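Local coordinates for protein TqaL (Neurospora crassa, PDB 7EEH) that belongs to the 2OG-Fe dioxygenase family of the cupin clan and holds an iron ion in a site of two histidines and one aspartate, at residues Thr146-Lys158 and Met271-Gly283. The protein carries 1 engineered substitution. Residues are numbered along the deposited sequence; the frame is centred on the assembly and turned at random.
Sequences TTHRPRLDYSSDK and MLIFFTRRPVKKG
A single beta bridge between L152 and V280 ties the loop before strand 158-170 to the chain leaving strand 267-277. Two backbone bonds frame it. D153 N gives to P279 O at 2.8 Å, nearly in line with the carbonyl, and K281 N gives to R151 O at 3.0 Å. K281 bends at chi3 (-42°), which brings its NZ back to P150 O for a weak hydrogen bond.

L152 lies across R277, roughly at right angles. Its CD1 meets R277 CB at 4.0 Å, and its CD2 meets V280 CG2. R151 NH2 comes within 3.8 Å of R277 NE; the R277 charge is probably offset by its salt bridge to D293, while R151 NH1 hydrogen-bonds to G187 O.

R278 passes over one face of the Y154 ring. Its CB makes a CH-pi contact, 4.3 Å from the ring centroid, while its CG comes to 3.3 Å from Y154 CD2. The H148 ring covers the opposite face, and Y154 OH takes a hydrogen bond from R149 N and bonds to D189. A bend at chi2 (-65°) turns one face of the R278 guanidinium to S156 O, without a hydrogen bond; R278 also makes a cation-pi contact with W159. P279 CG packs on S156 OG at 3.7 Å.

This is loop packing at the ends of two neighbouring strands in the main antiparallel sheet of a cupin-type dioxygenase fold.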
loop_
_atom_site.group_PDB
_atom_site.type_symbol
_atom_site.label_atom_id
_atom_site.label_comp_id
_atom_site.label_asym_id
_atom_site.label_seq_id
_atom_site.Cartn_x
_atom_site.Cartn_y
_atom_site.Cartn_z
ATOM N N THR B 146 -9.633 23.195 -17.133
ATOM C CA THR B 146 -11.076 23.167 -17.351
ATOM C C THR B 146 -11.471 24.282 -18.314
ATOM O O THR B 146 -10.658 25.133 -18.679
ATOM C CB THR B 146 -11.862 23.348 -16.042
ATOM O OG1 THR B 146 -11.478 24.586 -15.445
ATOM C CG2 THR B 146 -11.595 22.216 -15.074
ATOM N N THR B 147 -12.754 24.288 -18.683
ATOM C CA THR B 147 -13.348 25.388 -19.438
ATOM C C THR B 147 -13.303 26.690 -18.641
ATOM O O THR B 147 -13.700 26.731 -17.475
ATOM C CB THR B 147 -14.796 25.049 -19.779
ATOM O OG1 THR B 147 -14.842 23.772 -20.418
ATOM C CG2 THR B 147 -15.400 26.104 -20.707
ATOM N N HIS B 148 -12.835 27.764 -19.269
ATOM C CA HIS B 148 -12.690 29.044 -18.583
ATOM C C HIS B 148 -13.956 29.888 -18.725
ATOM O O HIS B 148 -14.355 30.231 -19.842
ATOM C CB HIS B 148 -11.475 29.786 -19.120
ATOM C CG HIS B 148 -10.182 29.242 -18.609
ATOM N ND1 HIS B 148 -8.978 29.889 -18.778
ATOM C CD2 HIS B 148 -9.907 28.110 -17.918
ATOM C CE1 HIS B 148 -8.017 29.177 -18.216
ATOM N NE2 HIS B 148 -8.554 28.093 -17.688
ATOM N N ARG B 149 -14.588 30.219 -17.594
ATOM C CA ARG B 149 -15.721 31.149 -17.624
ATOM C C ARG B 149 -15.210 32.536 -17.983
ATOM O O ARG B 149 -14.253 33.010 -17.361
ATOM C CB ARG B 149 -16.442 31.207 -16.274
ATOM C CG ARG B 149 -17.187 29.947 -15.879
ATOM C CD ARG B 149 -18.135 30.188 -14.709
ATOM N NE ARG B 149 -18.724 28.939 -14.235
ATOM C CZ ARG B 149 -19.736 28.334 -14.834
ATOM N NH1 ARG B 149 -20.281 28.879 -15.912
ATOM N NH2 ARG B 149 -20.202 27.189 -14.362
ATOM N N PRO B 150 -15.808 33.213 -18.973
ATOM C CA PRO B 150 -15.297 34.533 -19.375
ATOM C C PRO B 150 -15.264 35.560 -18.264
ATOM O O PRO B 150 -14.409 36.448 -18.291
ATOM C CB PRO B 150 -16.261 34.950 -20.492
ATOM C CG PRO B 150 -16.663 33.660 -21.105
ATOM C CD PRO B 150 -16.784 32.691 -19.943
ATOM N N ARG B 151 -16.147 35.470 -17.272
ATOM C CA ARG B 151 -16.184 36.516 -16.260
ATOM C C ARG B 151 -15.146 36.327 -15.166
ATOM O O ARG B 151 -15.066 37.168 -14.272
ATOM C CB ARG B 151 -17.589 36.612 -15.646
ATOM C CG ARG B 151 -17.952 35.461 -14.723
ATOM C CD ARG B 151 -19.361 35.608 -14.139
ATOM N NE ARG B 151 -19.371 35.535 -12.676
ATOM C CZ ARG B 151 -19.508 34.403 -11.981
ATOM N NH1 ARG B 151 -19.638 33.236 -12.610
ATOM N NH2 ARG B 151 -19.514 34.432 -10.650
ATOM N N LEU B 152 -14.332 35.272 -15.218
ATOM C CA LEU B 152 -13.402 34.978 -14.142
ATOM C C LEU B 152 -11.964 35.066 -14.633
ATOM O O LEU B 152 -11.690 34.993 -15.830
ATOM C CB LEU B 152 -13.671 33.593 -13.551
ATOM C CG LEU B 152 -15.093 33.380 -13.040
ATOM C CD1 LEU B 152 -15.249 31.966 -12.511
ATOM C CD2 LEU B 152 -15.416 34.413 -11.970
ATOM N N ASP B 153 -11.040 35.193 -13.687
ATOM C CA ASP B 153 -9.635 35.482 -13.988
ATOM C C ASP B 153 -8.765 34.261 -13.688
ATOM O O ASP B 153 -8.357 34.035 -12.544
ATOM C CB ASP B 153 -9.154 36.711 -13.216
ATOM C CG ASP B 153 -7.671 37.007 -13.448
ATOM O OD1 ASP B 153 -7.079 36.434 -14.389
ATOM O OD2 ASP B 153 -7.092 37.818 -12.695
ATOM N N TYR B 154 -8.416 33.522 -14.737
ATOM C CA TYR B 154 -7.624 32.313 -14.604
ATOM C C TYR B 154 -6.130 32.582 -14.609
ATOM O O TYR B 154 -5.348 31.637 -14.526
ATOM C CB TYR B 154 -8.013 31.311 -15.702
ATOM C CG TYR B 154 -9.448 30.874 -15.534
ATOM C CD1 TYR B 154 -10.489 31.650 -16.022
ATOM C CD2 TYR B 154 -9.768 29.722 -14.826
ATOM C CE1 TYR B 154 -11.811 31.276 -15.839
ATOM C CE2 TYR B 154 -11.089 29.337 -14.638
ATOM C CZ TYR B 154 -12.108 30.115 -15.147
ATOM O OH TYR B 154 -13.426 29.746 -14.949
ATOM N N SER B 155 -5.706 33.841 -14.670
ATOM C CA SER B 155 -4.309 34.143 -14.403
ATOM C C SER B 155 -4.005 34.188 -12.914
ATOM O O SER B 155 -2.831 34.167 -12.529
ATOM C CB SER B 155 -3.917 35.471 -15.054
ATOM O OG SER B 155 -4.691 36.530 -14.529
ATOM N N SER B 156 -5.023 34.212 -12.062
ATOM C CA SER B 156 -4.777 34.378 -10.641
ATOM C C SER B 156 -4.189 33.103 -10.040
ATOM O O SER B 156 -4.313 32.005 -10.591
ATOM C CB SER B 156 -6.070 34.755 -9.920
ATOM O OG SER B 156 -6.014 34.391 -8.554
ATOM N N ASP B 157 -3.519 33.267 -8.905
ATOM C CA ASP B 157 -3.019 32.159 -8.106
ATOM C C ASP B 157 -3.898 31.868 -6.888
ATOM O O ASP B 157 -3.490 31.103 -6.007
ATOM C CB ASP B 157 -1.591 32.452 -7.649
ATOM C CG ASP B 157 -1.481 33.764 -6.878
ATOM O OD1 ASP B 157 -2.511 34.414 -6.591
ATOM O OD2 ASP B 157 -0.344 34.153 -6.548
ATOM N N LYS B 158 -5.075 32.480 -6.810
ATOM C CA LYS B 158 -5.987 32.354 -5.683
ATOM C C LYS B 158 -7.343 31.886 -6.183
ATOM O O LYS B 158 -7.802 32.327 -7.240
ATOM C CB LYS B 158 -6.169 33.693 -4.949
ATOM C CG LYS B 158 -4.996 34.118 -4.081
ATOM C CD LYS B 158 -4.880 35.639 -4.003
ATOM C CE LYS B 158 -3.548 36.081 -3.383
ATOM N NZ LYS B 158 -2.353 35.433 -4.033
HETATM N N MSE B 271 -25.346 18.585 4.830
HETATM C CA MSE B 271 -24.312 18.619 3.785
HETATM C C MSE B 271 -23.247 19.669 4.081
HETATM O O MSE B 271 -23.531 20.678 4.731
HETATM C CB MSE B 271 -24.917 18.953 2.414
HETATM C CG MSE B 271 -25.979 17.992 1.888
HETATM SE SE MSE B 271 -25.404 16.137 1.782
HETATM C CE MSE B 271 -24.297 16.406 0.158
ATOM N N LEU B 272 -22.036 19.450 3.581
ATOM C CA LEU B 272 -21.094 20.530 3.320
ATOM C C LEU B 272 -21.063 20.736 1.810
ATOM O O LEU B 272 -20.891 19.771 1.065
ATOM C CB LEU B 272 -19.701 20.195 3.858
ATOM C CG LEU B 272 -19.592 20.038 5.379
ATOM C CD1 LEU B 272 -18.236 19.477 5.761
ATOM C CD2 LEU B 272 -19.854 21.385 6.077
ATOM N N ILE B 273 -21.256 21.976 1.361
ATOM C CA ILE B 273 -21.290 22.297 -0.064
ATOM C C ILE B 273 -20.191 23.319 -0.335
ATOM O O ILE B 273 -20.243 24.447 0.174
ATOM C CB ILE B 273 -22.661 22.821 -0.510
ATOM C CG1 ILE B 273 -23.749 21.801 -0.168
ATOM C CG2 ILE B 273 -22.652 23.120 -2.006
ATOM C CD1 ILE B 273 -25.140 22.330 -0.307
ATOM N N PHE B 274 -19.188 22.917 -1.123
ATOM C CA PHE B 274 -18.030 23.745 -1.452
ATOM C C PHE B 274 -18.190 24.248 -2.878
ATOM O O PHE B 274 -18.194 23.441 -3.811
ATOM C CB PHE B 274 -16.709 22.959 -1.354
ATOM C CG PHE B 274 -16.470 22.251 -0.025
ATOM C CD1 PHE B 274 -17.163 21.105 0.305
ATOM C CD2 PHE B 274 -15.486 22.706 0.845
ATOM C CE1 PHE B 274 -16.931 20.439 1.503
ATOM C CE2 PHE B 274 -15.231 22.048 2.048
ATOM C CZ PHE B 274 -15.963 20.909 2.376
ATOM N N PHE B 275 -18.303 25.570 -3.055
ATOM C CA PHE B 275 -18.358 26.191 -4.386
ATOM C C PHE B 275 -17.036 26.908 -4.623
ATOM O O PHE B 275 -16.795 27.956 -4.014
ATOM C CB PHE B 275 -19.493 27.203 -4.505
ATOM C CG PHE B 275 -20.883 26.654 -4.308
ATOM C CD1 PHE B 275 -21.497 25.898 -5.287
ATOM C CD2 PHE B 275 -21.617 26.989 -3.170
ATOM C CE1 PHE B 275 -22.809 25.449 -5.126
ATOM C CE2 PHE B 275 -22.926 26.542 -3.004
ATOM C CZ PHE B 275 -23.519 25.775 -3.983
ATOM N N THR B 276 -16.193 26.384 -5.527
ATOM C CA THR B 276 -14.851 26.925 -5.726
ATOM C C THR B 276 -14.677 27.472 -7.141
ATOM O O THR B 276 -14.943 26.767 -8.122
ATOM C CB THR B 276 -13.787 25.854 -5.426
ATOM O OG1 THR B 276 -13.876 25.485 -4.042
ATOM C CG2 THR B 276 -12.384 26.406 -5.701
ATOM N N ARG B 277 -14.197 28.717 -7.246
ATOM C CA ARG B 277 -14.000 29.345 -8.552
ATOM C C ARG B 277 -12.816 30.302 -8.512
ATOM O O ARG B 277 -12.367 30.723 -7.441
ATOM C CB ARG B 277 -15.250 30.096 -9.010
ATOM C CG ARG B 277 -15.677 31.240 -8.055
ATOM C CD ARG B 277 -16.668 32.183 -8.740
ATOM N NE ARG B 277 -17.242 33.175 -7.822
ATOM C CZ ARG B 277 -16.578 34.225 -7.338
ATOM N NH1 ARG B 277 -15.311 34.442 -7.681
ATOM N NH2 ARG B 277 -17.180 35.075 -6.520
ATOM N N ARG B 278 -12.298 30.626 -9.703
ATOM C CA ARG B 278 -11.341 31.716 -9.834
ATOM C C ARG B 278 -12.048 33.044 -9.534
ATOM O O ARG B 278 -13.271 33.146 -9.657
ATOM C CB ARG B 278 -10.728 31.734 -11.239
ATOM C CG ARG B 278 -9.900 30.474 -11.593
ATOM C CD ARG B 278 -8.677 30.368 -10.709
ATOM N NE ARG B 278 -7.538 29.669 -11.314
ATOM C CZ ARG B 278 -6.418 29.382 -10.643
ATOM N NH1 ARG B 278 -6.307 29.725 -9.359
ATOM N NH2 ARG B 278 -5.410 28.747 -11.234
ATOM N N PRO B 279 -11.302 34.069 -9.123
ATOM C CA PRO B 279 -11.934 35.354 -8.785
ATOM C C PRO B 279 -12.528 36.030 -10.008
ATOM O O PRO B 279 -12.167 35.747 -11.153
ATOM C CB PRO B 279 -10.788 36.188 -8.202
ATOM C CG PRO B 279 -9.550 35.567 -8.735
ATOM C CD PRO B 279 -9.842 34.099 -8.913
ATOM N N VAL B 280 -13.456 36.953 -9.742
ATOM C CA VAL B 280 -14.049 37.738 -10.816
ATOM C C VAL B 280 -12.995 38.643 -11.446
ATOM O O VAL B 280 -12.143 39.216 -10.754
ATOM C CB VAL B 280 -15.241 38.550 -10.286
ATOM C CG1 VAL B 280 -15.844 39.420 -11.377
ATOM C CG2 VAL B 280 -16.305 37.612 -9.719
ATOM N N LYS B 281 -13.063 38.787 -12.772
ATOM C CA LYS B 281 -12.094 39.567 -13.527
ATOM C C LYS B 281 -12.380 41.059 -13.389
ATOM O O LYS B 281 -13.512 41.505 -13.583
ATOM C CB LYS B 281 -12.130 39.159 -15.006
ATOM C CG LYS B 281 -10.803 39.290 -15.755
ATOM C CD LYS B 281 -10.995 39.131 -17.273
ATOM C CE LYS B 281 -11.960 37.996 -17.585
ATOM N NZ LYS B 281 -11.760 37.293 -18.898
ATOM N N LYS B 282 -11.326 41.823 -13.055
ATOM C CA LYS B 282 -11.388 43.286 -12.983
ATOM C C LYS B 282 -11.918 43.908 -14.257
ATOM O O LYS B 282 -12.608 44.946 -14.205
ATOM C CB LYS B 282 -9.992 43.842 -12.711
ATOM N N GLY B 283 -11.598 43.338 -15.416
ATOM C CA GLY B 283 -11.895 43.958 -16.688
ATOM C C GLY B 283 -13.325 43.738 -17.138
ATOM O O GLY B 283 -14.242 44.411 -16.666
#